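Local atomic coordinates of pesticidal crystal protein Cry2Aa (Bacillus thuringiensis serovar kurstaki, PDB entry 1I5P), a protein that binds midgut epithelial cells of dipteran and lepidopteran larvae and promotes their colloid-osmotic lysis as an insecticidal delta-endotoxin. Residues His46-Ala51 against Phe244-Phe249; Glu96-Leu101 against Gln170-Pro175; Asn251-Val256 against Glu514-Gln519; Ala273-Ser278 against Asn416-Tyr421. One frame throughout, in Å; residues are numbered along the deposited sequence.

Helix 238-259 ties the four contacts together. Its residues 244-249 meet the loop 46-51 in contact 1, and the next turns, 251-256, meet the loop 514-519 in contact 3, with centres about 14 Å apart. Contact 2, a helix pair of the N-terminal bundle, lies about 10 Å from contact 1 between centres; Y247 OH reaches T97 OG1 at 2.8 Å, a probable hydrogen bond. On the side of the middle domain, R245 NH1 probably bonds to N274 O at 2.8 Å, joining contact 1 to contact 4. F249 touches both A273 of contact 4 and F516 of contact 3. Contacts 2 and 4 do not meet, their nearest atoms being about 10 Å apart.

Contact 1: residues His46-Ala51 against Phe244-Phe249; sequences HSLYVA and FRTYMF
The Y247 ring turns its edge to the loop 46-51: L48 O lies in the plane of the ring, 3.1 Å from Y247 CD1, and Y49 O lies near that plane, 3.5 Å from Y247 CE1. Two backbone carbonyls are thus set against the ring C-H groups of one edge, a placement that is probably favourable, since ring C-H groups carry slight positive charge. V50 approaches the same part of the ring obliquely, with its CG2 branch 3.6 Å from Y247 CD1. The F100 ring of helix 88-101 stacks with Y247. Within helix 238-259, the F249 ring carries the R245 guanidinium over the rim of one face.

Y247 has CG anti to the backbone N (chi1 -167°), which swings the ring out from the helix alongside the loop and brings its hydroxyl up to water 1. The water lies 2.8 Å from Y247 OH and accepts a hydrogen bond from A51 N at 2.9 Å, so it bridges the two segments, between which there is no direct hydrogen bond; H46 NE2 bonds to E243, one residue before 244-249. T97 OG1 is a further partner of the Y247 hydroxyl.

At the preceding helix residue, L48 crosses T246 at about a right angle, and its CD2 presses on T246 CG2 at 3.5 Å, tighter than usual for two methyl groups. The hydroxyl of T246 is engaged with L242 O in its own helix. The loop links helix 31-44 to helix 53-65, with A51 also touching helix 88-101, while the 244-249 turns rest F244 on helix 202-232 and send R245 to N274, just before strand 275-278.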
# COMPACT_ATOMS: atom_id res chain seq x y z
N HIS A 46 -9.01 15.20 -2.82
CA HIS A 46 -8.96 14.61 -4.13
C HIS A 46 -9.11 13.10 -3.99
O HIS A 46 -8.14 12.39 -3.78
CB HIS A 46 -7.63 14.94 -4.82
CG HIS A 46 -7.48 14.29 -6.16
ND1 HIS A 46 -8.43 14.39 -7.15
CD2 HIS A 46 -6.49 13.51 -6.66
CE1 HIS A 46 -8.03 13.70 -8.21
NE2 HIS A 46 -6.86 13.16 -7.94
N SER A 47 -10.35 12.64 -4.08
CA SER A 47 -10.61 11.21 -4.03
C SER A 47 -10.47 10.87 -5.50
O SER A 47 -10.53 11.76 -6.34
CB SER A 47 -12.03 10.93 -3.55
OG SER A 47 -12.99 11.38 -4.50
N LEU A 48 -10.26 9.62 -5.85
CA LEU A 48 -10.14 9.32 -7.28
C LEU A 48 -11.47 8.72 -7.69
O LEU A 48 -11.51 7.79 -8.48
CB LEU A 48 -9.03 8.30 -7.51
CG LEU A 48 -7.59 8.80 -7.48
CD1 LEU A 48 -7.26 9.42 -6.11
CD2 LEU A 48 -6.68 7.63 -7.80
N TYR A 49 -12.55 9.28 -7.15
CA TYR A 49 -13.90 8.78 -7.38
C TYR A 49 -13.97 7.50 -6.55
O TYR A 49 -14.85 6.66 -6.73
CB TYR A 49 -14.17 8.51 -8.86
CG TYR A 49 -14.66 9.73 -9.60
CD1 TYR A 49 -13.77 10.58 -10.26
CD2 TYR A 49 -16.01 10.08 -9.58
CE1 TYR A 49 -14.21 11.76 -10.86
CE2 TYR A 49 -16.46 11.25 -10.18
CZ TYR A 49 -15.56 12.09 -10.81
OH TYR A 49 -16.01 13.26 -11.37
N VAL A 50 -13.01 7.38 -5.65
CA VAL A 50 -12.94 6.23 -4.76
C VAL A 50 -13.99 6.41 -3.67
O VAL A 50 -14.10 7.47 -3.07
CB VAL A 50 -11.55 6.11 -4.07
CG1 VAL A 50 -11.57 5.00 -3.01
CG2 VAL A 50 -10.48 5.80 -5.11
N ALA A 51 -14.78 5.37 -3.44
CA ALA A 51 -15.81 5.40 -2.42
C ALA A 51 -15.11 5.26 -1.07
O ALA A 51 -14.40 4.28 -0.84
CB ALA A 51 -16.79 4.25 -2.63
N PHE A 244 -4.95 5.03 -11.85
CA PHE A 244 -5.60 3.78 -12.20
C PHE A 244 -5.17 2.75 -11.16
O PHE A 244 -5.99 1.98 -10.66
CB PHE A 244 -5.16 3.31 -13.59
CG PHE A 244 -5.75 1.98 -13.99
CD1 PHE A 244 -7.07 1.87 -14.39
CD2 PHE A 244 -4.97 0.82 -13.94
CE1 PHE A 244 -7.62 0.64 -14.74
CE2 PHE A 244 -5.51 -0.42 -14.29
CZ PHE A 244 -6.84 -0.51 -14.69
N ARG A 245 -3.88 2.75 -10.83
CA ARG A 245 -3.34 1.81 -9.85
C ARG A 245 -3.90 2.10 -8.46
O ARG A 245 -4.33 1.19 -7.75
CB ARG A 245 -1.81 1.89 -9.80
CG ARG A 245 -1.18 1.07 -8.68
CD ARG A 245 0.34 1.14 -8.72
NE ARG A 245 0.94 0.42 -7.60
CZ ARG A 245 0.87 0.80 -6.33
NH1 ARG A 245 0.21 1.91 -6.00
NH2 ARG A 245 1.44 0.07 -5.39
N THR A 246 -3.88 3.37 -8.08
CA THR A 246 -4.38 3.77 -6.78
C THR A 246 -5.83 3.35 -6.60
O THR A 246 -6.19 2.76 -5.58
CB THR A 246 -4.28 5.29 -6.59
OG1 THR A 246 -2.90 5.65 -6.44
CG2 THR A 246 -5.06 5.75 -5.37
N TYR A 247 -6.64 3.64 -7.61
CA TYR A 247 -8.05 3.30 -7.56
C TYR A 247 -8.24 1.80 -7.30
O TYR A 247 -8.99 1.41 -6.40
CB TYR A 247 -8.75 3.68 -8.88
CG TYR A 247 -10.25 3.63 -8.77
CD1 TYR A 247 -11.00 4.78 -8.50
CD2 TYR A 247 -10.93 2.41 -8.86
CE1 TYR A 247 -12.38 4.72 -8.32
CE2 TYR A 247 -12.31 2.34 -8.68
CZ TYR A 247 -13.03 3.50 -8.41
OH TYR A 247 -14.39 3.41 -8.19
N MET A 248 -7.54 0.97 -8.06
CA MET A 248 -7.64 -0.48 -7.90
C MET A 248 -6.99 -1.00 -6.62
O MET A 248 -7.45 -1.98 -6.03
CB MET A 248 -7.04 -1.19 -9.11
CG MET A 248 -7.86 -1.03 -10.40
SD MET A 248 -9.55 -1.68 -10.23
CE MET A 248 -10.46 -0.66 -11.43
N PHE A 249 -5.92 -0.36 -6.17
CA PHE A 249 -5.27 -0.81 -4.95
C PHE A 249 -6.15 -0.52 -3.73
O PHE A 249 -6.20 -1.32 -2.79
CB PHE A 249 -3.89 -0.17 -4.80
CG PHE A 249 -2.77 -1.05 -5.29
CD1 PHE A 249 -2.63 -1.33 -6.64
CD2 PHE A 249 -1.90 -1.65 -4.38
CE1 PHE A 249 -1.64 -2.19 -7.09
CE2 PHE A 249 -0.89 -2.52 -4.82
CZ PHE A 249 -0.76 -2.79 -6.18
O HOH W 1 -14.64 3.17 -5.38

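Contact 2: residues Glu96-Leu101 against Gln170-Pro175; sequences ETEQFL and QLLLLP
Two helices of the N-terminal bundle, the domain thought to form the pore in three-domain Cry toxins, pack here through T97, E98 and L101 on one side and L171, L172 and P175 on the other. The 96-101 and 170-175 segments run roughly antiparallel, their axes 9.4 Å apart at an angle of 137°. Helix 170-193 is kinked at P175, whose ring nitrogen carries no hydrogen and so makes no hydrogen bond to the preceding turn.

L172 is the main side chain of the interface. With its CG anti to the backbone N (chi1 -180°), it lays CD1 alongside T97, and the two side chains slide past each other in opposite directions. T97 CG2 is squeezed to 3.4 Å from L172 CD1 and lies equally close to L172 O. Both methyls of L172 also rest against E98 CG from one side, CD2 at 3.8 Å. Beyond that carbon the E98 chain is extended, and its carboxylate forms a salt bridge with R104 and accepts a bond from L105 N.

L101 covers the next part of the surface, crossing L171 obliquely with CD1 4.0 Å from L171 CD2. The T97 hydroxyl, though bonded to I93 O and Y247 OH, also faces the proline at the kink: T97 OG1 stands 3.7 Å from P175 CG.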
# COMPACT_ATOMS: atom_id res chain seq x y z
N GLU A 96 -19.28 4.92 -9.17
CA GLU A 96 -18.09 5.76 -9.21
C GLU A 96 -17.00 5.04 -10.00
O GLU A 96 -16.12 5.68 -10.57
CB GLU A 96 -17.61 6.08 -7.79
CG GLU A 96 -18.59 6.93 -7.00
CD GLU A 96 -17.91 7.79 -5.95
OE1 GLU A 96 -17.15 8.70 -6.33
OE2 GLU A 96 -18.14 7.55 -4.74
N THR A 97 -17.05 3.71 -10.03
CA THR A 97 -16.08 2.94 -10.78
C THR A 97 -16.39 3.15 -12.26
O THR A 97 -15.49 3.28 -13.09
CB THR A 97 -16.16 1.44 -10.45
OG1 THR A 97 -15.89 1.25 -9.05
CG2 THR A 97 -15.15 0.65 -11.27
N GLU A 98 -17.68 3.19 -12.59
CA GLU A 98 -18.11 3.41 -13.97
C GLU A 98 -17.62 4.77 -14.43
O GLU A 98 -17.13 4.92 -15.55
CB GLU A 98 -19.64 3.36 -14.09
CG GLU A 98 -20.22 1.95 -14.12
CD GLU A 98 -21.72 1.93 -14.40
OE1 GLU A 98 -22.23 0.86 -14.80
OE2 GLU A 98 -22.40 2.96 -14.21
N GLN A 99 -17.75 5.76 -13.56
CA GLN A 99 -17.32 7.10 -13.90
C GLN A 99 -15.80 7.18 -14.04
O GLN A 99 -15.29 7.82 -14.95
CB GLN A 99 -17.81 8.10 -12.85
CG GLN A 99 -17.55 9.57 -13.22
CD GLN A 99 -18.45 10.52 -12.44
OE1 GLN A 99 -19.29 10.09 -11.66
NE2 GLN A 99 -18.28 11.82 -12.67
N PHE A 100 -15.09 6.50 -13.14
CA PHE A 100 -13.63 6.50 -13.17
C PHE A 100 -13.06 5.84 -14.42
O PHE A 100 -12.17 6.38 -15.06
CB PHE A 100 -13.06 5.79 -11.94
CG PHE A 100 -11.55 5.78 -11.88
CD1 PHE A 100 -10.85 6.94 -11.59
CD2 PHE A 100 -10.84 4.62 -12.16
CE1 PHE A 100 -9.45 6.95 -11.57
CE2 PHE A 100 -9.44 4.61 -12.14
CZ PHE A 100 -8.75 5.79 -11.84
N LEU A 101 -13.59 4.67 -14.77
CA LEU A 101 -13.10 3.94 -15.93
C LEU A 101 -13.74 4.37 -17.25
O LEU A 101 -13.25 4.03 -18.33
CB LEU A 101 -13.32 2.44 -15.73
CG LEU A 101 -12.62 1.81 -14.53
CD1 LEU A 101 -13.03 0.34 -14.42
CD2 LEU A 101 -11.11 1.94 -14.67
N GLN A 170 -15.46 -7.52 -16.23
CA GLN A 170 -14.69 -7.99 -15.08
C GLN A 170 -13.93 -6.90 -14.34
O GLN A 170 -13.94 -6.88 -13.11
CB GLN A 170 -13.73 -9.11 -15.49
CG GLN A 170 -14.42 -10.25 -16.24
CD GLN A 170 -13.63 -11.54 -16.19
OE1 GLN A 170 -12.43 -11.55 -16.45
NE2 GLN A 170 -14.30 -12.64 -15.85
N LEU A 171 -13.29 -5.99 -15.06
CA LEU A 171 -12.55 -4.92 -14.39
C LEU A 171 -13.50 -3.93 -13.73
O LEU A 171 -13.25 -3.46 -12.62
CB LEU A 171 -11.65 -4.16 -15.38
CG LEU A 171 -10.78 -3.07 -14.75
CD1 LEU A 171 -9.63 -3.74 -13.96
CD2 LEU A 171 -10.21 -2.16 -15.83
N LEU A 172 -14.58 -3.60 -14.43
CA LEU A 172 -15.56 -2.67 -13.91
C LEU A 172 -16.22 -3.17 -12.63
O LEU A 172 -16.54 -2.38 -11.74
CB LEU A 172 -16.63 -2.39 -14.97
CG LEU A 172 -17.74 -1.41 -14.59
CD1 LEU A 172 -17.13 -0.19 -13.90
CD2 LEU A 172 -18.51 -0.99 -15.84
N LEU A 173 -16.41 -4.48 -12.55
CA LEU A 173 -17.04 -5.10 -11.40
C LEU A 173 -16.04 -5.55 -10.33
O LEU A 173 -16.43 -5.97 -9.25
CB LEU A 173 -17.86 -6.31 -11.85
CG LEU A 173 -19.05 -6.02 -12.78
CD1 LEU A 173 -19.58 -7.32 -13.37
CD2 LEU A 173 -20.14 -5.31 -11.99
N LEU A 174 -14.75 -5.46 -10.65
CA LEU A 174 -13.73 -5.91 -9.71
C LEU A 174 -13.87 -5.34 -8.28
O LEU A 174 -13.75 -6.09 -7.31
CB LEU A 174 -12.33 -5.62 -10.26
CG LEU A 174 -11.19 -6.47 -9.67
CD1 LEU A 174 -11.50 -7.97 -9.83
CD2 LEU A 174 -9.87 -6.12 -10.36
N PRO A 175 -14.15 -4.03 -8.14
CA PRO A 175 -14.30 -3.48 -6.79
C PRO A 175 -15.43 -4.18 -6.06
O PRO A 175 -15.29 -4.56 -4.90
CB PRO A 175 -14.59 -2.00 -7.06
CG PRO A 175 -13.79 -1.75 -8.30
CD PRO A 175 -14.14 -2.96 -9.14

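Contact 3: residues Asn251-Val256 against Glu514-Gln519; sequences NVFEYV and EKFGNQ
F253 and F516 lie side by side and point the same way, their rings oblique, with centroids 5.5 Å apart and planes at 48°. The closest side-chain approach is between F253 CD2 and F516 CB, 3.4 Å. F516 O comes in obliquely to the F253 ring and stands 3.2 Å from F253 CB. One face of that ring is filled by V252 CG1 over its centre, and the opposite face meets F516 CG nearer the rim. A turn further on, V256 CG1, anti to the backbone N (chi1 179°), rests on the CA of G517 at 3.7 Å with no side chain in between, so helix and loop come together closely.

The contact joins the N-terminal helical bundle to the C-terminal lectin-like beta sandwich, through the loop between strands 510-513 and 522-525. On the helix side, a wider pi-type turn at 251-253 includes F253. F516 and V256 both touch helix 202-232 as well, F516 on I224 and Q228, V256 on S220 and C223.

The loop backbone is fixed from its own domain: the carboxylate of D582 accepts hydrogen bonds from F516 N at OD1 and G517 N at OD2. K515 folds back so that its NZ lies 3.0 Å from E514 O, above the carbonyl plane. S257 OG is hydrogen-bonded to both F253 O and Q519 N, bridging helix and loop.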
# COMPACT_ATOMS: atom_id res chain seq x y z
N ASN A 251 -9.55 -0.09 -3.87
CA ASN A 251 -10.80 -0.81 -4.07
C ASN A 251 -10.66 -2.32 -4.13
O ASN A 251 -11.63 -3.04 -3.88
CB ASN A 251 -11.46 -0.36 -5.38
CG ASN A 251 -12.35 0.84 -5.21
OD1 ASN A 251 -13.49 0.71 -4.77
ND2 ASN A 251 -11.83 2.02 -5.54
N VAL A 252 -9.47 -2.79 -4.46
CA VAL A 252 -9.26 -4.22 -4.62
C VAL A 252 -8.06 -4.87 -3.94
O VAL A 252 -8.23 -5.82 -3.18
CB VAL A 252 -9.20 -4.58 -6.13
CG1 VAL A 252 -8.97 -6.08 -6.30
CG2 VAL A 252 -10.48 -4.14 -6.83
N PHE A 253 -6.86 -4.38 -4.19
CA PHE A 253 -5.69 -5.04 -3.63
C PHE A 253 -5.36 -4.90 -2.16
O PHE A 253 -4.58 -5.69 -1.63
CB PHE A 253 -4.49 -4.75 -4.53
CG PHE A 253 -4.70 -5.24 -5.93
CD1 PHE A 253 -5.06 -4.36 -6.94
CD2 PHE A 253 -4.69 -6.61 -6.19
CE1 PHE A 253 -5.41 -4.85 -8.20
CE2 PHE A 253 -5.04 -7.10 -7.44
CZ PHE A 253 -5.41 -6.22 -8.45
N GLU A 254 -5.95 -3.91 -1.50
CA GLU A 254 -5.74 -3.78 -0.06
C GLU A 254 -6.38 -5.03 0.52
O GLU A 254 -5.89 -5.61 1.49
CB GLU A 254 -6.45 -2.54 0.48
CG GLU A 254 -5.54 -1.34 0.60
CD GLU A 254 -4.43 -1.57 1.61
OE1 GLU A 254 -3.26 -1.28 1.28
OE2 GLU A 254 -4.72 -2.04 2.74
N TYR A 255 -7.47 -5.46 -0.10
CA TYR A 255 -8.19 -6.65 0.34
C TYR A 255 -7.44 -7.91 -0.04
O TYR A 255 -7.29 -8.82 0.78
CB TYR A 255 -9.59 -6.67 -0.28
CG TYR A 255 -10.37 -5.42 0.03
CD1 TYR A 255 -10.86 -4.59 -0.98
CD2 TYR A 255 -10.62 -5.04 1.35
CE1 TYR A 255 -11.56 -3.41 -0.68
CE2 TYR A 255 -11.32 -3.88 1.66
CZ TYR A 255 -11.78 -3.07 0.65
OH TYR A 255 -12.48 -1.93 0.98
N VAL A 256 -6.95 -7.98 -1.27
CA VAL A 256 -6.21 -9.16 -1.69
C VAL A 256 -5.04 -9.39 -0.73
O VAL A 256 -4.75 -10.52 -0.37
CB VAL A 256 -5.67 -9.01 -3.12
CG1 VAL A 256 -4.89 -10.25 -3.50
CG2 VAL A 256 -6.83 -8.80 -4.09
N GLU A 514 7.25 -5.55 -7.88
CA GLU A 514 5.84 -5.27 -7.67
C GLU A 514 5.00 -6.48 -7.23
O GLU A 514 5.17 -7.58 -7.75
CB GLU A 514 5.27 -4.66 -8.96
CG GLU A 514 3.76 -4.65 -9.05
CD GLU A 514 3.25 -3.83 -10.23
OE1 GLU A 514 3.55 -4.18 -11.39
OE2 GLU A 514 2.55 -2.82 -9.99
N LYS A 515 4.11 -6.26 -6.26
CA LYS A 515 3.21 -7.29 -5.76
C LYS A 515 1.81 -6.70 -5.59
O LYS A 515 1.67 -5.51 -5.33
CB LYS A 515 3.71 -7.86 -4.43
CG LYS A 515 5.00 -8.65 -4.55
CD LYS A 515 4.80 -9.85 -5.46
CE LYS A 515 6.12 -10.52 -5.80
NZ LYS A 515 7.02 -9.60 -6.55
N PHE A 516 0.78 -7.53 -5.73
CA PHE A 516 -0.59 -7.05 -5.60
C PHE A 516 -1.29 -7.49 -4.32
O PHE A 516 -2.21 -6.82 -3.86
CB PHE A 516 -1.41 -7.47 -6.82
CG PHE A 516 -0.77 -7.08 -8.13
CD1 PHE A 516 -0.09 -8.03 -8.89
CD2 PHE A 516 -0.82 -5.77 -8.58
CE1 PHE A 516 0.54 -7.67 -10.08
CE2 PHE A 516 -0.19 -5.40 -9.77
CZ PHE A 516 0.49 -6.35 -10.52
N GLY A 517 -0.87 -8.62 -3.76
CA GLY A 517 -1.48 -9.10 -2.53
C GLY A 517 -0.45 -9.44 -1.47
O GLY A 517 -0.59 -10.42 -0.75
N ASN A 518 0.59 -8.61 -1.37
CA ASN A 518 1.68 -8.85 -0.43
C ASN A 518 1.93 -7.69 0.54
O ASN A 518 3.00 -7.62 1.16
CB ASN A 518 2.96 -9.14 -1.23
CG ASN A 518 4.12 -9.54 -0.35
OD1 ASN A 518 4.05 -10.52 0.39
ND2 ASN A 518 5.22 -8.79 -0.43
N GLN A 519 0.96 -6.80 0.70
CA GLN A 519 1.10 -5.64 1.58
C GLN A 519 2.36 -4.85 1.21
O GLN A 519 3.08 -4.36 2.08
CB GLN A 519 1.18 -6.07 3.05
CG GLN A 519 -0.06 -6.80 3.57
CD GLN A 519 -1.29 -5.90 3.69
OE1 GLN A 519 -2.35 -6.36 4.10
NE2 GLN A 519 -1.14 -4.62 3.35

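Contact 4: residues Ala273-Ser278 against Asn416-Tyr421; sequences ANLYAS and NYFPDY
L275 has CG anti to its carbonyl carbon (chi1 -68°) and continues extended, which carries CD1 into the corner made by the rings of F418 and Y421. That methyl sits almost squarely over the F418 face, 3.7 Å from the ring centroid and 9° off the normal. It also covers a face of Y421, displaced toward the rim beside CE2, 3.9 Å from the centroid and 28° off the normal. Both are CH-pi contacts made by a single methyl.

The two rings are brought to it by a type II beta turn, closed by Y421 N bonding to F418 O at 2.9 Å. The Y421 hydroxyl gives its proton to water 2 at 2.7 Å, and that water donates to A273 O at 2.8 Å. At the far end of the contact, A277 CB packs on the flat amide of N416, 3.5 Å from CG, while N416 ND2 is held by S376 OG.

H468 meets the F418 ring edge-to-face from strand 462-469, the central strand of an antiparallel sheet with 275-278 at one edge and 422-430 at the other. The arrangement belongs to the middle domain, the beta prism of three-domain Cry toxins, on its side facing helices 31-44 and 238-259.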
# COMPACT_ATOMS: atom_id res chain seq x y z
N ALA A 273 0.98 -1.64 0.55
CA ALA A 273 1.48 -1.14 -0.72
C ALA A 273 1.45 0.38 -0.74
O ALA A 273 0.65 1.00 -0.03
CB ALA A 273 0.64 -1.69 -1.86
N ASN A 274 2.33 0.98 -1.53
CA ASN A 274 2.36 2.43 -1.65
C ASN A 274 1.24 2.89 -2.56
O ASN A 274 0.62 2.09 -3.26
CB ASN A 274 3.67 2.91 -2.28
CG ASN A 274 4.88 2.64 -1.42
OD1 ASN A 274 4.86 2.85 -0.21
ND2 ASN A 274 5.96 2.20 -2.06
N LEU A 275 0.99 4.19 -2.53
CA LEU A 275 0.02 4.83 -3.41
C LEU A 275 0.87 5.96 -3.98
O LEU A 275 1.42 6.75 -3.21
CB LEU A 275 -1.17 5.41 -2.63
CG LEU A 275 -2.13 4.44 -1.94
CD1 LEU A 275 -3.27 5.22 -1.31
CD2 LEU A 275 -2.68 3.44 -2.95
N TYR A 276 1.03 6.02 -5.30
CA TYR A 276 1.84 7.06 -5.91
C TYR A 276 0.98 8.13 -6.54
O TYR A 276 -0.01 7.84 -7.20
CB TYR A 276 2.76 6.49 -6.98
CG TYR A 276 3.52 5.27 -6.55
CD1 TYR A 276 3.00 3.99 -6.78
CD2 TYR A 276 4.75 5.38 -5.92
CE1 TYR A 276 3.70 2.86 -6.38
CE2 TYR A 276 5.45 4.25 -5.51
CZ TYR A 276 4.93 3.00 -5.74
OH TYR A 276 5.65 1.90 -5.34
N ALA A 277 1.38 9.38 -6.34
CA ALA A 277 0.66 10.50 -6.89
C ALA A 277 1.59 11.40 -7.69
O ALA A 277 2.73 11.63 -7.29
CB ALA A 277 0.01 11.30 -5.77
N SER A 278 1.11 11.87 -8.83
CA SER A 278 1.88 12.78 -9.67
C SER A 278 0.90 13.89 -10.04
O SER A 278 -0.31 13.73 -9.86
CB SER A 278 2.43 12.08 -10.92
OG SER A 278 1.42 11.82 -11.89
N ASN A 416 -2.64 15.82 -2.89
CA ASN A 416 -2.62 14.37 -2.74
C ASN A 416 -2.47 14.01 -1.27
O ASN A 416 -1.53 14.42 -0.60
CB ASN A 416 -1.47 13.80 -3.57
CG ASN A 416 -1.48 14.34 -4.98
OD1 ASN A 416 -2.37 14.01 -5.78
ND2 ASN A 416 -0.50 15.19 -5.31
N TYR A 417 -3.42 13.22 -0.79
CA TYR A 417 -3.44 12.82 0.61
C TYR A 417 -4.45 11.70 0.81
O TYR A 417 -5.48 11.66 0.13
CB TYR A 417 -3.84 14.02 1.47
CG TYR A 417 -4.22 13.68 2.89
CD1 TYR A 417 -3.25 13.46 3.86
CD2 TYR A 417 -5.57 13.53 3.25
CE1 TYR A 417 -3.59 13.10 5.15
CE2 TYR A 417 -5.92 13.17 4.55
CZ TYR A 417 -4.93 12.95 5.49
OH TYR A 417 -5.26 12.55 6.77
N PHE A 418 -4.16 10.79 1.73
CA PHE A 418 -5.07 9.69 2.05
C PHE A 418 -5.03 9.47 3.56
O PHE A 418 -3.95 9.46 4.15
CB PHE A 418 -4.65 8.40 1.33
CG PHE A 418 -4.48 8.55 -0.16
CD1 PHE A 418 -3.25 8.93 -0.70
CD2 PHE A 418 -5.55 8.34 -1.02
CE1 PHE A 418 -3.09 9.09 -2.08
CE2 PHE A 418 -5.41 8.50 -2.40
CZ PHE A 418 -4.17 8.87 -2.93
N PRO A 419 -6.20 9.30 4.20
CA PRO A 419 -6.28 9.09 5.65
C PRO A 419 -5.34 8.00 6.12
O PRO A 419 -5.27 6.94 5.49
CB PRO A 419 -7.75 8.73 5.87
CG PRO A 419 -8.43 9.54 4.81
CD PRO A 419 -7.55 9.26 3.61
N ASP A 420 -4.61 8.26 7.20
CA ASP A 420 -3.66 7.31 7.78
C ASP A 420 -2.47 6.98 6.88
O ASP A 420 -1.68 6.08 7.17
CB ASP A 420 -4.37 6.02 8.19
CG ASP A 420 -5.38 6.25 9.31
OD1 ASP A 420 -4.99 6.76 10.38
OD2 ASP A 420 -6.57 5.93 9.11
N TYR A 421 -2.33 7.71 5.77
CA TYR A 421 -1.20 7.50 4.88
C TYR A 421 -0.25 8.66 5.05
O TYR A 421 -0.68 9.82 5.14
CB TYR A 421 -1.63 7.43 3.41
CG TYR A 421 -2.17 6.09 2.96
CD1 TYR A 421 -3.45 5.68 3.34
CD2 TYR A 421 -1.42 5.26 2.13
CE1 TYR A 421 -3.97 4.48 2.89
CE2 TYR A 421 -1.94 4.05 1.68
CZ TYR A 421 -3.21 3.66 2.06
OH TYR A 421 -3.73 2.47 1.62
O HOH W 2 -2.13 1.06 -0.03
O HOH W 3 -2.53 14.29 -8.33